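Local coordinates for protein-L-isoaspartate O-methyltransferase beta-aspartate methyltransferase (PDB 2PBF) that probably methylates isoaspartyl residues of damaged proteins, using S-adenosyl-L-methionine as methyl donor, in protein repair, at residues A[35-40]-A[130-135]; A[44-47]-A[52-55]; A[155-160]-A[180-185]. All blocks are in the same frame, centred on the assembly; numbering follows the deposited sequence.

Contact 1 of 3, residues A[35-40]-A[130-135]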
loop_
_atom_site.group_PDB
_atom_site.type_symbol
_atom_site.label_atom_id
_atom_site.label_comp_id
_atom_site.label_asym_id
_atom_site.label_seq_id
_atom_site.Cartn_x
_atom_site.Cartn_y
_atom_site.Cartn_z
ATOM N N LEU A 35 -4.202 -2.854 13.791
ATOM C CA LEU A 35 -5.161 -3.487 14.716
ATOM C C LEU A 35 -6.587 -3.420 14.171
ATOM O O LEU A 35 -7.371 -4.350 14.328
ATOM C CB LEU A 35 -5.072 -2.831 16.106
ATOM C CG LEU A 35 -6.016 -3.393 17.194
ATOM C CD1 LEU A 35 -5.689 -4.848 17.470
ATOM C CD2 LEU A 35 -5.973 -2.549 18.472
ATOM N N GLN A 36 -6.910 -2.308 13.512
ATOM C CA GLN A 36 -8.216 -2.123 12.893
ATOM C C GLN A 36 -8.448 -2.963 11.632
ATOM O O GLN A 36 -9.595 -3.090 11.166
ATOM C CB GLN A 36 -8.467 -0.629 12.627
ATOM C CG GLN A 36 -8.637 0.191 13.914
ATOM C CD GLN A 36 -8.862 1.670 13.651
ATOM O OE1 GLN A 36 -9.971 2.090 13.381
ATOM N NE2 GLN A 36 -7.800 2.465 13.744
ATOM N N VAL A 37 -7.375 -3.545 11.085
ATOM C CA VAL A 37 -7.459 -4.331 9.856
ATOM C C VAL A 37 -6.922 -5.774 10.064
ATOM O O VAL A 37 -5.715 -6.027 9.974
ATOM C CB VAL A 37 -6.718 -3.616 8.651
ATOM C CG1 VAL A 37 -7.043 -4.310 7.356
ATOM C CG2 VAL A 37 -7.114 -2.135 8.553
ATOM N N ASP A 38 -7.832 -6.705 10.344
ATOM C CA ASP A 38 -7.497 -8.087 10.612
ATOM C C ASP A 38 -7.019 -8.810 9.346
ATOM O O ASP A 38 -7.781 -8.961 8.375
ATOM C CB ASP A 38 -8.720 -8.811 11.219
ATOM C CG ASP A 38 -8.410 -10.246 11.678
ATOM O OD1 ASP A 38 -7.485 -10.889 11.151
ATOM O OD2 ASP A 38 -9.130 -10.743 12.581
ATOM N N ARG A 39 -5.771 -9.284 9.386
ATOM C CA ARG A 39 -5.110 -9.944 8.246
ATOM C C ARG A 39 -5.857 -11.172 7.731
ATOM O O ARG A 39 -5.881 -11.424 6.517
ATOM C CB ARG A 39 -3.662 -10.303 8.614
ATOM C CG ARG A 39 -2.758 -10.710 7.450
ATOM C CD ARG A 39 -1.326 -11.035 7.934
ATOM N NE ARG A 39 -0.561 -11.816 6.958
ATOM C CZ ARG A 39 0.083 -11.300 5.898
ATOM N NH1 ARG A 39 0.079 -9.995 5.691
ATOM N NH2 ARG A 39 0.738 -12.090 5.055
ATOM N N GLY A 40 -6.486 -11.911 8.650
ATOM C CA GLY A 40 -7.330 -13.073 8.316
ATOM C C GLY A 40 -8.549 -12.796 7.450
ATOM O O GLY A 40 -9.131 -13.710 6.851
ATOM N N LYS A 130 -15.521 -6.350 1.205
ATOM C CA LYS A 130 -16.920 -6.655 1.489
ATOM C C LYS A 130 -17.071 -7.385 2.828
ATOM O O LYS A 130 -17.875 -6.972 3.653
ATOM C CB LYS A 130 -17.582 -7.457 0.356
ATOM C CG LYS A 130 -17.653 -6.737 -0.992
ATOM C CD LYS A 130 -18.955 -7.042 -1.781
ATOM C CE LYS A 130 -19.207 -5.969 -2.865
ATOM N NZ LYS A 130 -20.284 -6.328 -3.863
ATOM N N ARG A 131 -16.293 -8.440 3.060
ATOM C CA ARG A 131 -16.418 -9.212 4.311
ATOM C C ARG A 131 -15.882 -8.483 5.532
ATOM O O ARG A 131 -16.373 -8.707 6.654
ATOM C CB ARG A 131 -15.820 -10.620 4.180
ATOM C CG ARG A 131 -14.469 -10.896 4.863
ATOM C CD ARG A 131 -14.158 -12.428 4.856
ATOM N NE ARG A 131 -14.367 -12.994 3.514
ATOM C CZ ARG A 131 -13.450 -13.014 2.550
ATOM N NH1 ARG A 131 -12.238 -12.525 2.778
ATOM N NH2 ARG A 131 -13.746 -13.521 1.352
ATOM N N ASP A 132 -14.901 -7.603 5.321
ATOM C CA ASP A 132 -14.292 -6.874 6.426
ATOM C C ASP A 132 -15.021 -5.558 6.737
ATOM O O ASP A 132 -15.510 -5.359 7.854
ATOM C CB ASP A 132 -12.809 -6.618 6.144
ATOM C CG ASP A 132 -12.077 -5.997 7.338
ATOM O OD1 ASP A 132 -12.384 -6.343 8.514
ATOM O OD2 ASP A 132 -11.172 -5.165 7.088
ATOM N N LYS A 133 -15.074 -4.668 5.750
ATOM C CA LYS A 133 -15.598 -3.313 5.914
ATOM C C LYS A 133 -16.413 -2.920 4.675
ATOM O O LYS A 133 -15.925 -2.115 3.850
ATOM C CB LYS A 133 -14.441 -2.325 6.094
ATOM C CG LYS A 133 -13.713 -2.462 7.415
ATOM C CD LYS A 133 -12.350 -1.815 7.364
ATOM C CE LYS A 133 -11.711 -1.796 8.738
ATOM N NZ LYS A 133 -11.308 -3.156 9.224
ATOM N N PRO A 134 -17.647 -3.479 4.531
ATOM C CA PRO A 134 -18.419 -3.276 3.303
ATOM C C PRO A 134 -18.745 -1.796 3.069
ATOM O O PRO A 134 -19.052 -1.409 1.959
ATOM C CB PRO A 134 -19.712 -4.091 3.543
ATOM C CG PRO A 134 -19.783 -4.315 4.982
ATOM C CD PRO A 134 -18.379 -4.309 5.507
ATOM N N GLU A 135 -18.663 -0.995 4.129
ATOM C CA GLU A 135 -18.938 0.435 4.054
ATOM C C GLU A 135 -17.979 1.170 3.101
ATOM O O GLU A 135 -18.355 2.165 2.491
ATOM C CB GLU A 135 -18.922 1.051 5.458
ATOM C CG GLU A 135 -17.597 0.928 6.226
ATOM C CD GLU A 135 -17.496 -0.304 7.130
ATOM O OE1 GLU A 135 -18.136 -1.328 6.836
ATOM O OE2 GLU A 135 -16.766 -0.234 8.146
#
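The amino group of K133 is gripped by two oxygens, one from each side of the contact. Its NZ donates to the backbone O of Q36 at 2.6 Å. NZ sits near the line of the C=O bond (153° at the oxygen), tilted somewhat from the carbonyl plane. The same NZ forms a salt bridge with OD2 of its chain neighbour D132, at 2.9 Å. It meets that oxygen on the syn side, 35° out of the carboxylate plane. The K133 chain runs out nearly extended and bends only at its last torsion (chi4 70°), which turns NZ back between the two acceptors. CE follows NZ in, 3.5 Å from Q36 O.

D132 OD2 has a further partner, the hydroxyl of Y42. It therefore joins the lysine to the loop that continues from 35-40. The carboxylate of D132 probably balances the charge of K133, whose NZ is held by two acceptors. V37 flanks the charged pair: its CG1 lies 4.2 Å from D132 OD2 and its CA 4.1 Å from K133 NZ.

Within 35-40, D38 makes an Asx turn. Its OD1 accepts from the backbone N of G40 at 2.9 Å and also bonds to the hydroxyl of Y48.

The contact joins the loop after helix 28-35 to the C-terminal end of helix 119-132, in the Rossmann-like methyltransferase fold. K133 is the first residue to leave the helix. Helix 93-101 lies alongside both segments: V37 packs on C97, and K133 on V96 and I100.

Contact 2 of 3, residues A[44-47]-A[52-55]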
loop_
_atom_site.group_PDB
_atom_site.type_symbol
_atom_site.label_atom_id
_atom_site.label_comp_id
_atom_site.label_asym_id
_atom_site.label_seq_id
_atom_site.Cartn_x
_atom_site.Cartn_y
_atom_site.Cartn_z
ATOM N N LYS A 44 -6.706 -16.248 3.636
ATOM C CA LYS A 44 -7.210 -17.424 4.356
ATOM C C LYS A 44 -6.107 -18.321 4.959
ATOM O O LYS A 44 -6.204 -18.710 6.122
ATOM C CB LYS A 44 -8.127 -18.249 3.438
ATOM C CG LYS A 44 -9.624 -18.172 3.780
ATOM C CD LYS A 44 -10.239 -16.849 3.320
ATOM C CE LYS A 44 -11.758 -16.838 3.478
ATOM N NZ LYS A 44 -12.400 -16.508 2.171
ATOM N N GLU A 45 -5.073 -18.649 4.179
ATOM C CA GLU A 45 -4.042 -19.564 4.661
ATOM C C GLU A 45 -3.079 -18.865 5.617
ATOM O O GLU A 45 -2.665 -17.724 5.370
ATOM C CB GLU A 45 -3.259 -20.235 3.529
ATOM C CG GLU A 45 -2.531 -21.510 4.024
ATOM C CD GLU A 45 -1.236 -21.868 3.270
ATOM O OE1 GLU A 45 -0.641 -22.935 3.609
ATOM O OE2 GLU A 45 -0.825 -21.111 2.350
ATOM N N ILE A 46 -2.732 -19.575 6.698
ATOM C CA ILE A 46 -1.854 -19.081 7.782
ATOM C C ILE A 46 -1.840 -17.549 7.865
ATOM O O ILE A 46 -0.796 -16.910 7.696
ATOM C CB ILE A 46 -0.421 -19.655 7.669
ATOM C CG1 ILE A 46 0.145 -19.393 6.257
ATOM C CG2 ILE A 46 -0.404 -21.145 8.051
ATOM C CD1 ILE A 46 1.647 -19.448 6.168
ATOM N N PRO A 47 -3.013 -16.950 8.114
ATOM C CA PRO A 47 -3.095 -15.495 8.041
ATOM C C PRO A 47 -2.236 -14.699 9.045
ATOM O O PRO A 47 -2.031 -13.521 8.837
ATOM C CB PRO A 47 -4.580 -15.231 8.282
ATOM C CG PRO A 47 -5.014 -16.433 9.129
ATOM C CD PRO A 47 -4.314 -17.556 8.477
ATOM N N PRO A 52 5.160 -13.861 3.608
ATOM C CA PRO A 52 4.202 -13.643 2.530
ATOM C C PRO A 52 3.394 -14.906 2.302
ATOM O O PRO A 52 3.884 -15.999 2.579
ATOM C CB PRO A 52 5.093 -13.384 1.295
ATOM C CG PRO A 52 6.429 -13.128 1.810
ATOM C CD PRO A 52 6.536 -13.910 3.085
ATOM N N VAL A 53 2.167 -14.756 1.813
ATOM C CA VAL A 53 1.273 -15.892 1.649
ATOM C C VAL A 53 0.658 -15.799 0.257
ATOM O O VAL A 53 0.035 -14.797 -0.113
ATOM C CB VAL A 53 0.191 -15.981 2.787
ATOM C CG1 VAL A 53 -0.685 -17.208 2.623
ATOM C CG2 VAL A 53 0.829 -15.989 4.187
ATOM N N TYR A 54 0.864 -16.855 -0.525
ATOM C CA TYR A 54 0.417 -16.901 -1.908
ATOM C C TYR A 54 -1.086 -16.717 -2.102
ATOM O O TYR A 54 -1.879 -17.314 -1.391
ATOM C CB TYR A 54 0.836 -18.214 -2.551
ATOM C CG TYR A 54 0.588 -18.223 -4.038
ATOM C CD1 TYR A 54 1.362 -17.442 -4.898
ATOM C CD2 TYR A 54 -0.432 -19.001 -4.577
ATOM C CE1 TYR A 54 1.111 -17.449 -6.282
ATOM C CE2 TYR A 54 -0.685 -19.028 -5.931
ATOM C CZ TYR A 54 0.083 -18.242 -6.779
ATOM O OH TYR A 54 -0.171 -18.292 -8.116
ATOM N N ILE A 55 -1.458 -15.893 -3.083
ATOM C CA ILE A 55 -2.859 -15.715 -3.447
ATOM C C ILE A 55 -3.172 -16.460 -4.745
ATOM O O ILE A 55 -3.907 -17.441 -4.738
ATOM C CB ILE A 55 -3.264 -14.210 -3.569
ATOM C CG1 ILE A 55 -2.765 -13.415 -2.358
ATOM C CG2 ILE A 55 -4.779 -14.083 -3.710
ATOM C CD1 ILE A 55 -2.748 -11.887 -2.549
#
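V53 of strand 53-56 meets E45 and I46 of the loop 44-47, which folds back against the start of the strand. This strand pairs with strand 59-61 in a small antiparallel sheet, apart from the main sheet of the Rossmann-like fold. P52 leads into it and packs on T60 and A63.

V53 follows and carries the contact. It is buried, its side chain sets out toward the loop, and its backbone is hydrogen-bonded to I61. Its two methyls have different tasks. CG1 is anti to the backbone N (chi1 -177°) and faces E45. It rests 3.4 Å from E45 O and 3.9 Å from E45 OE2. A methyl thus rests on polar oxygens. No hydrogen bond links the two segments. CG2 faces I46 and lies 4.0 Å from I46 O. The side chains of E45 and I46 both cross that of V53 at a slant, with E45 stretched out beyond CG.

Y54 turns its ring away from the loop, and its hydroxyl bonds to the backbone N of G58. I55 packs on I43, I61, L121 and F124, tying the strand to helix 119-132.

I46 reaches V53 with CG1 set between its own backbone N and carbonyl carbon (chi1 53°): CG1 is 4.0 Å and CD1 4.1 Å from V53 CG2.

Contact 3 of 3, residues A[155-160]-A[180-185]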
loop_
_atom_site.group_PDB
_atom_site.type_symbol
_atom_site.label_atom_id
_atom_site.label_comp_id
_atom_site.label_asym_id
_atom_site.label_seq_id
_atom_site.Cartn_x
_atom_site.Cartn_y
_atom_site.Cartn_z
ATOM N N GLU A 155 -4.321 11.913 -20.013
ATOM C CA GLU A 155 -5.676 12.272 -19.577
ATOM C C GLU A 155 -5.959 11.777 -18.166
ATOM O O GLU A 155 -6.222 12.579 -17.264
ATOM C CB GLU A 155 -6.739 11.751 -20.561
ATOM C CG GLU A 155 -6.654 12.358 -21.947
ATOM N N GLU A 156 -5.870 10.464 -17.966
ATOM C CA GLU A 156 -6.046 9.895 -16.628
ATOM C C GLU A 156 -5.006 10.396 -15.651
ATOM O O GLU A 156 -5.327 10.626 -14.501
ATOM C CB GLU A 156 -6.094 8.371 -16.646
ATOM C CG GLU A 156 -5.215 7.713 -17.664
ATOM C CD GLU A 156 -5.916 6.569 -18.356
ATOM O OE1 GLU A 156 -7.160 6.626 -18.448
ATOM O OE2 GLU A 156 -5.228 5.621 -18.807
ATOM N N LYS A 157 -3.776 10.605 -16.124
ATOM C CA LYS A 157 -2.721 11.192 -15.294
ATOM C C LYS A 157 -3.134 12.534 -14.690
ATOM O O LYS A 157 -2.955 12.757 -13.476
ATOM C CB LYS A 157 -1.415 11.327 -16.079
ATOM C CG LYS A 157 -0.240 11.905 -15.298
ATOM C CD LYS A 157 1.010 11.917 -16.183
ATOM C CE LYS A 157 1.915 13.114 -15.898
ATOM N NZ LYS A 157 3.341 12.867 -16.331
ATOM N N LYS A 158 -3.661 13.427 -15.535
ATOM C CA LYS A 158 -4.173 14.736 -15.096
ATOM C C LYS A 158 -5.335 14.533 -14.122
ATOM O O LYS A 158 -5.413 15.173 -13.074
ATOM C CB LYS A 158 -4.626 15.572 -16.300
ATOM C CG LYS A 158 -5.196 16.961 -15.938
ATOM C CD LYS A 158 -5.776 17.694 -17.152
ATOM C CE LYS A 158 -6.542 18.954 -16.725
ATOM N NZ LYS A 158 -7.472 19.463 -17.800
ATOM N N GLU A 159 -6.217 13.609 -14.485
ATOM C CA GLU A 159 -7.425 13.302 -13.731
ATOM C C GLU A 159 -7.170 12.753 -12.330
ATOM O O GLU A 159 -7.934 13.033 -11.406
ATOM C CB GLU A 159 -8.250 12.308 -14.540
ATOM C CG GLU A 159 -9.573 11.938 -13.941
ATOM C CD GLU A 159 -10.066 10.583 -14.441
ATOM O OE1 GLU A 159 -9.893 10.275 -15.656
ATOM O OE2 GLU A 159 -10.623 9.833 -13.600
ATOM N N LEU A 160 -6.106 11.961 -12.168
ATOM C CA LEU A 160 -5.755 11.395 -10.860
ATOM C C LEU A 160 -5.329 12.474 -9.875
ATOM O O LEU A 160 -5.496 12.323 -8.673
ATOM C CB LEU A 160 -4.621 10.374 -10.996
ATOM C CG LEU A 160 -4.934 8.920 -11.330
ATOM C CD1 LEU A 160 -3.666 8.209 -11.769
ATOM C CD2 LEU A 160 -5.568 8.181 -10.147
ATOM N N VAL A 180 6.659 9.761 -9.969
ATOM C CA VAL A 180 7.253 11.072 -9.646
ATOM C C VAL A 180 6.305 12.227 -9.981
ATOM O O VAL A 180 6.246 13.226 -9.260
ATOM C CB VAL A 180 8.654 11.270 -10.324
ATOM C CG1 VAL A 180 9.107 12.737 -10.295
ATOM C CG2 VAL A 180 9.675 10.395 -9.661
ATOM N N ASP A 181 5.571 12.103 -11.077
ATOM C CA ASP A 181 4.634 13.167 -11.467
ATOM C C ASP A 181 3.344 13.167 -10.667
ATOM O O ASP A 181 2.676 14.186 -10.562
ATOM C CB ASP A 181 4.329 13.087 -12.967
ATOM C CG ASP A 181 5.544 13.421 -13.820
ATOM O OD1 ASP A 181 6.518 14.000 -13.279
ATOM O OD2 ASP A 181 5.525 13.091 -15.013
ATOM N N LEU A 182 2.994 12.014 -10.111
ATOM C CA LEU A 182 1.764 11.869 -9.343
ATOM C C LEU A 182 1.970 12.391 -7.938
ATOM O O LEU A 182 1.026 12.576 -7.203
ATOM C CB LEU A 182 1.297 10.412 -9.343
ATOM C CG LEU A 182 0.628 9.868 -10.613
ATOM C CD1 LEU A 182 0.151 8.451 -10.375
ATOM C CD2 LEU A 182 -0.538 10.726 -11.098
ATOM N N LEU A 183 3.222 12.667 -7.595
ATOM C CA LEU A 183 3.613 13.013 -6.252
ATOM C C LEU A 183 3.391 14.496 -5.938
ATOM O O LEU A 183 3.842 15.371 -6.681
ATOM C CB LEU A 183 5.080 12.610 -6.061
ATOM C CG LEU A 183 5.717 12.572 -4.672
ATOM C CD1 LEU A 183 4.958 11.605 -3.759
ATOM C CD2 LEU A 183 7.182 12.179 -4.798
ATOM N N ALA A 184 2.713 14.769 -4.822
ATOM C CA ALA A 184 2.485 16.137 -4.350
ATOM C C ALA A 184 3.694 16.729 -3.623
ATOM O O ALA A 184 4.575 16.007 -3.124
ATOM C CB ALA A 184 1.237 16.205 -3.438
ATOM N N GLU A 185 3.726 18.054 -3.551
ATOM C CA GLU A 185 4.722 18.732 -2.748
ATOM C C GLU A 185 4.654 18.182 -1.329
ATOM O O GLU A 185 3.570 18.071 -0.759
ATOM C CB GLU A 185 4.471 20.241 -2.759
ATOM C CG GLU A 185 5.352 21.040 -1.799
ATOM C CD GLU A 185 6.805 21.134 -2.248
ATOM O OE1 GLU A 185 7.096 20.810 -3.438
ATOM O OE2 GLU A 185 7.643 21.544 -1.399
#
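Helix 154-160 and the last turn of helix 177-182 come closest at K157 and L182, whose CA atoms are 7.5 Å apart. This is helix-to-helix packing beside the parallel part of the Rossmann-like methyltransferase sheet. The two helices precede and follow strand 163-168. The contact has a polar pair and an apolar one.

The polar pair is K157 with D181. K157 NZ donates to D181 OD2 at 2.6 Å in a salt bridge. It comes in on the anti side of that oxygen, 22° out of the carboxylate plane. With chi1 at -179° the lysine chain leads off opposite its amide nitrogen, and it bends at chi3 to bring NZ to D181. The end of the chain lies against D181, its CE 3.8 Å from D181 CB. Both residues are partly exposed, so solvent probably screens the pair to some degree.

The apolar pair is L160 with L182. L182 is buried, and its methyls turn in to helix 154-160. Its CD2 packs on K157 O, on L160 CB and on L160 CD1. L182 also reaches I166 of strand 163-168, while L160 touches V152 of the loop before helix 154-160.

Backbone bonds of L182 and A184 with F163 tie the second segment to the start of strand 163-168. Outside the pair, E156 OE2 makes a salt bridge with K147, and L160 O accepts from R83 NH1. Between the leucines, L160 CD1 lies 4.1 Å from L182 CD1 and also 4.1 Å from L182 CD2.

In the fold
From the N terminus, the chain passes helix 28-35 and enters 35-40, which opens contact 1. Contact 2 closes next, a short loop from 44-47 to 52-55, nested inside the larger loop that ends when contact 1 closes at 130-135. The two touch: G40 CA packs on P47 CB, R39 NH2 touches V53 CG2, and the like charges of R131 and K44 come close. Contact 3 follows in series and closes a loop around strand 163-168. It lies on the opposite side of the chain's centre. Contact 1 joins the loop after helix 28-35 to the end of helix 119-132. Contact 2 joins the later part of that loop to strand 53-56. Contact 3 joins helices 154-160 and 177-182.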